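Local coordinates for putative nuclease YbcO (Escherichia coli K-12, PDB 3G27), which binds zinc and is probably a nuclease of prophage origin, at residues Glu26-Arg34 / Pro45-Ser55. Residues are numbered along the deposited sequence; the frame is centred on the assembly and turned at random.
Sequences ETSVLAHIR and PPDLIATIACS. With ZN (zinc ion), chain B.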
loop_
_atom_site.group_PDB
_atom_site.type_symbol
_atom_site.label_atom_id
_atom_site.label_comp_id
_atom_site.label_asym_id
_atom_site.label_seq_id
_atom_site.Cartn_x
_atom_site.Cartn_y
_atom_site.Cartn_z
ATOM N N GLU A 26 14.396 4.228 17.316
ATOM C CA GLU A 26 15.337 3.179 17.667
ATOM C C GLU A 26 14.705 1.791 17.546
ATOM O O GLU A 26 15.413 0.811 17.368
ATOM C CB GLU A 26 15.905 3.371 19.090
ATOM C CG GLU A 26 15.049 2.748 20.234
ATOM C CD GLU A 26 15.449 3.184 21.652
ATOM O OE1 GLU A 26 15.712 2.309 22.518
ATOM O OE2 GLU A 26 15.512 4.404 21.889
ATOM N N THR A 27 13.385 1.683 17.674
ATOM C CA THR A 27 12.752 0.361 17.637
ATOM C C THR A 27 12.329 -0.026 16.210
ATOM O O THR A 27 11.775 -1.104 16.013
ATOM C CB THR A 27 11.563 0.284 18.601
ATOM O OG1 THR A 27 10.491 1.090 18.109
ATOM C CG2 THR A 27 11.975 0.787 19.971
ATOM N N SER A 28 12.599 0.836 15.220
ATOM C CA SER A 28 12.015 0.655 13.893
ATOM C C SER A 28 12.665 -0.475 13.179
ATOM O O SER A 28 13.878 -0.630 13.270
ATOM C CB SER A 28 12.183 1.898 13.034
ATOM O OG SER A 28 11.196 2.839 13.399
ATOM N N VAL A 29 11.861 -1.251 12.455
ATOM C CA VAL A 29 12.396 -2.274 11.555
ATOM C C VAL A 29 11.652 -2.242 10.216
ATOM O O VAL A 29 10.622 -1.590 10.089
ATOM C CB VAL A 29 12.274 -3.689 12.184
ATOM C CG1 VAL A 29 13.031 -3.760 13.536
ATOM C CG2 VAL A 29 10.806 -4.060 12.371
ATOM N N LEU A 30 12.166 -2.971 9.234
ATOM C CA LEU A 30 11.442 -3.195 7.987
ATOM C C LEU A 30 10.410 -4.317 8.207
ATOM O O LEU A 30 10.773 -5.468 8.323
ATOM C CB LEU A 30 12.419 -3.551 6.852
ATOM C CG LEU A 30 11.807 -3.501 5.464
ATOM C CD1 LEU A 30 11.426 -2.086 5.151
ATOM C CD2 LEU A 30 12.762 -4.020 4.447
ATOM N N ALA A 31 9.130 -3.954 8.292
ATOM C CA ALA A 31 8.064 -4.876 8.588
ATOM C C ALA A 31 7.370 -5.242 7.269
ATOM O O ALA A 31 6.745 -4.397 6.640
ATOM C CB ALA A 31 7.080 -4.220 9.542
ATOM N N HIS A 32 7.475 -6.506 6.867
ATOM C CA HIS A 32 6.856 -6.979 5.648
ATOM C C HIS A 32 5.341 -6.975 5.714
ATOM O O HIS A 32 4.752 -7.337 6.728
ATOM C CB HIS A 32 7.334 -8.393 5.342
ATOM C CG HIS A 32 8.756 -8.449 4.912
ATOM N ND1 HIS A 32 9.796 -8.573 5.808
ATOM C CD2 HIS A 32 9.318 -8.363 3.683
ATOM C CE1 HIS A 32 10.941 -8.570 5.146
ATOM N NE2 HIS A 32 10.680 -8.439 3.855
ATOM N N ILE A 33 4.718 -6.568 4.616
ATOM C CA ILE A 33 3.280 -6.566 4.507
ATOM C C ILE A 33 2.874 -7.954 4.018
ATOM O O ILE A 33 3.458 -8.476 3.074
ATOM C CB ILE A 33 2.820 -5.526 3.484
ATOM C CG1 ILE A 33 3.226 -4.105 3.913
ATOM C CG2 ILE A 33 1.313 -5.665 3.204
ATOM C CD1 ILE A 33 2.810 -3.691 5.242
ATOM N N ARG A 34 1.851 -8.520 4.643
ATOM C CA ARG A 34 1.443 -9.921 4.413
ATOM C C ARG A 34 0.265 -10.066 3.419
ATOM O O ARG A 34 -0.805 -9.460 3.575
ATOM C CB ARG A 34 1.121 -10.581 5.762
ATOM C CG ARG A 34 2.016 -10.023 6.936
ATOM C CD ARG A 34 2.214 -11.016 8.111
ATOM N NE ARG A 34 3.611 -10.998 8.562
ATOM C CZ ARG A 34 4.518 -11.967 8.366
ATOM N NH1 ARG A 34 4.205 -13.118 7.745
ATOM N NH2 ARG A 34 5.760 -11.798 8.832
ATOM N N PRO A 45 8.516 -12.992 1.647
ATOM C CA PRO A 45 8.006 -11.852 0.868
ATOM C C PRO A 45 9.060 -10.759 0.629
ATOM O O PRO A 45 10.000 -10.599 1.438
ATOM C CB PRO A 45 6.830 -11.323 1.710
ATOM C CG PRO A 45 7.125 -11.755 3.120
ATOM C CD PRO A 45 8.201 -12.851 3.081
ATOM N N PRO A 46 8.899 -10.006 -0.472
ATOM C CA PRO A 46 9.931 -9.071 -0.905
ATOM C C PRO A 46 9.977 -7.851 0.002
ATOM O O PRO A 46 8.956 -7.484 0.564
ATOM C CB PRO A 46 9.500 -8.701 -2.329
ATOM C CG PRO A 46 8.054 -9.127 -2.448
ATOM C CD PRO A 46 7.625 -9.764 -1.165
ATOM N N ASP A 47 11.166 -7.266 0.155
ATOM C CA ASP A 47 11.410 -6.120 1.058
ATOM C C ASP A 47 10.779 -4.819 0.558
ATOM O O ASP A 47 10.562 -3.892 1.347
ATOM C CB ASP A 47 12.911 -5.873 1.250
ATOM C CG ASP A 47 13.615 -6.992 2.023
ATOM O OD1 ASP A 47 12.956 -7.797 2.730
ATOM O OD2 ASP A 47 14.860 -7.060 1.918
ATOM N N LEU A 48 10.524 -4.745 -0.752
ATOM C CA LEU A 48 9.753 -3.662 -1.345
ATOM C C LEU A 48 8.372 -3.605 -0.697
ATOM O O LEU A 48 7.903 -2.542 -0.323
ATOM C CB LEU A 48 9.640 -3.864 -2.870
ATOM C CG LEU A 48 8.927 -2.763 -3.662
ATOM C CD1 LEU A 48 9.769 -1.468 -3.664
ATOM C CD2 LEU A 48 8.539 -3.208 -5.091
ATOM N N ILE A 49 7.750 -4.766 -0.537
ATOM C CA ILE A 49 6.399 -4.868 0.000
ATOM C C ILE A 49 6.485 -4.919 1.534
ATOM O O ILE A 49 6.147 -5.909 2.185
ATOM C CB ILE A 49 5.636 -6.073 -0.620
ATOM C CG1 ILE A 49 5.329 -5.834 -2.110
ATOM C CG2 ILE A 49 4.287 -6.271 0.070
ATOM C CD1 ILE A 49 6.481 -5.553 -2.981
ATOM N N ALA A 50 6.954 -3.808 2.088
ATOM C CA ALA A 50 7.248 -3.686 3.514
ATOM C C ALA A 50 7.178 -2.204 3.915
ATOM O O ALA A 50 7.250 -1.314 3.054
ATOM C CB ALA A 50 8.631 -4.266 3.836
ATOM N N THR A 51 7.000 -1.972 5.213
ATOM C CA THR A 51 7.003 -0.633 5.801
ATOM C C THR A 51 7.974 -0.556 6.973
ATOM O O THR A 51 8.228 -1.547 7.636
ATOM C CB THR A 51 5.588 -0.227 6.290
ATOM O OG1 THR A 51 5.613 1.136 6.745
ATOM C CG2 THR A 51 5.066 -1.171 7.412
ATOM N N ILE A 52 8.521 0.644 7.201
ATOM C CA ILE A 52 9.263 0.975 8.417
ATOM C C ILE A 52 8.189 1.010 9.493
ATOM O O ILE A 52 7.159 1.675 9.330
ATOM C CB ILE A 52 9.935 2.397 8.353
ATOM C CG1 ILE A 52 10.822 2.582 7.094
ATOM C CG2 ILE A 52 10.771 2.645 9.559
ATOM C CD1 ILE A 52 11.135 4.057 6.769
ATOM N N ALA A 53 8.412 0.292 10.577
ATOM C CA ALA A 53 7.439 0.222 11.640
ATOM C C ALA A 53 8.206 0.124 12.939
ATOM O O ALA A 53 9.194 -0.593 13.005
ATOM C CB ALA A 53 6.535 -1.014 11.438
ATOM N N CYS A 54 7.761 0.868 13.951
ATOM C CA CYS A 54 8.241 0.723 15.327
ATOM C C CYS A 54 7.771 -0.601 15.871
ATOM O O CYS A 54 6.889 -1.217 15.296
ATOM C CB CYS A 54 7.703 1.824 16.229
ATOM S SG CYS A 54 5.903 1.708 16.613
ATOM N N SER A 55 8.357 -1.032 16.987
ATOM C CA SER A 55 8.132 -2.363 17.505
ATOM C C SER A 55 6.656 -2.648 17.780
ATOM O O SER A 55 6.161 -3.744 17.518
ATOM C CB SER A 55 8.980 -2.594 18.761
ATOM O OG SER A 55 8.797 -1.586 19.752
HETATM ZN ZN ZN B . 4.603 3.002 15.163
#
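The two-stranded antiparallel hairpin of a probable His-Me finger (ββα-metal) nuclease is built here, with strand 29-32 pairing against strand 50-53 and carrying the predicted proton acceptor, His32. Val29 and Ala53 exchange two backbone hydrogen bonds, as do Ala31 and Thr51, whose shorter bond runs from Ala31 N to Thr51 O at 2.7 Å; Ile33 N adds a fifth, to Ile49 O, at the centre of an inverse gamma turn. The strands twist strongly, their directions 140° apart.

His32 NE2 donates to Asp47 OD1 (2.6 Å), which lies at the ring edge and accepts with its anti lone pair; the bond is bent. The ring and carboxylate planes are 47° apart. The methyl CB of Ala50 sits over one ring face, while Pro46 O approaches His32 CD2 at the ring edge (3.3 Å). This grip on NE2 probably fixes the ring's rotation and would direct ND1 away from Asp47. Leu30, with CG anti to its backbone N (chi1 -167°), lays CG on Ala50 CB and CD2 against Asp47 CB (3.7 Å), crossing the aspartate nearly at right angles.

On the other sheet face, Ala31 CB meets Ala53 CB at 3.8 Å, and His58 and Ile61 of helix 55-61 pack on Ala31. At the far end, Thr27 OG1 accepts a nearly straight bond from Ser55 N (3.2 Å) and also bonds Asn24 O, tying the 3-10 segment ahead of strand 29-32 to the start of helix 55-61. Cys54, the N-cap of that helix, binds zinc through SG with Cys13, Cys21 and Cys57. A histidine-bearing hairpin leading straight into a helix is consistent with a ββα-metal fold; a four-cysteine zinc site lies at the hairpin-helix junction.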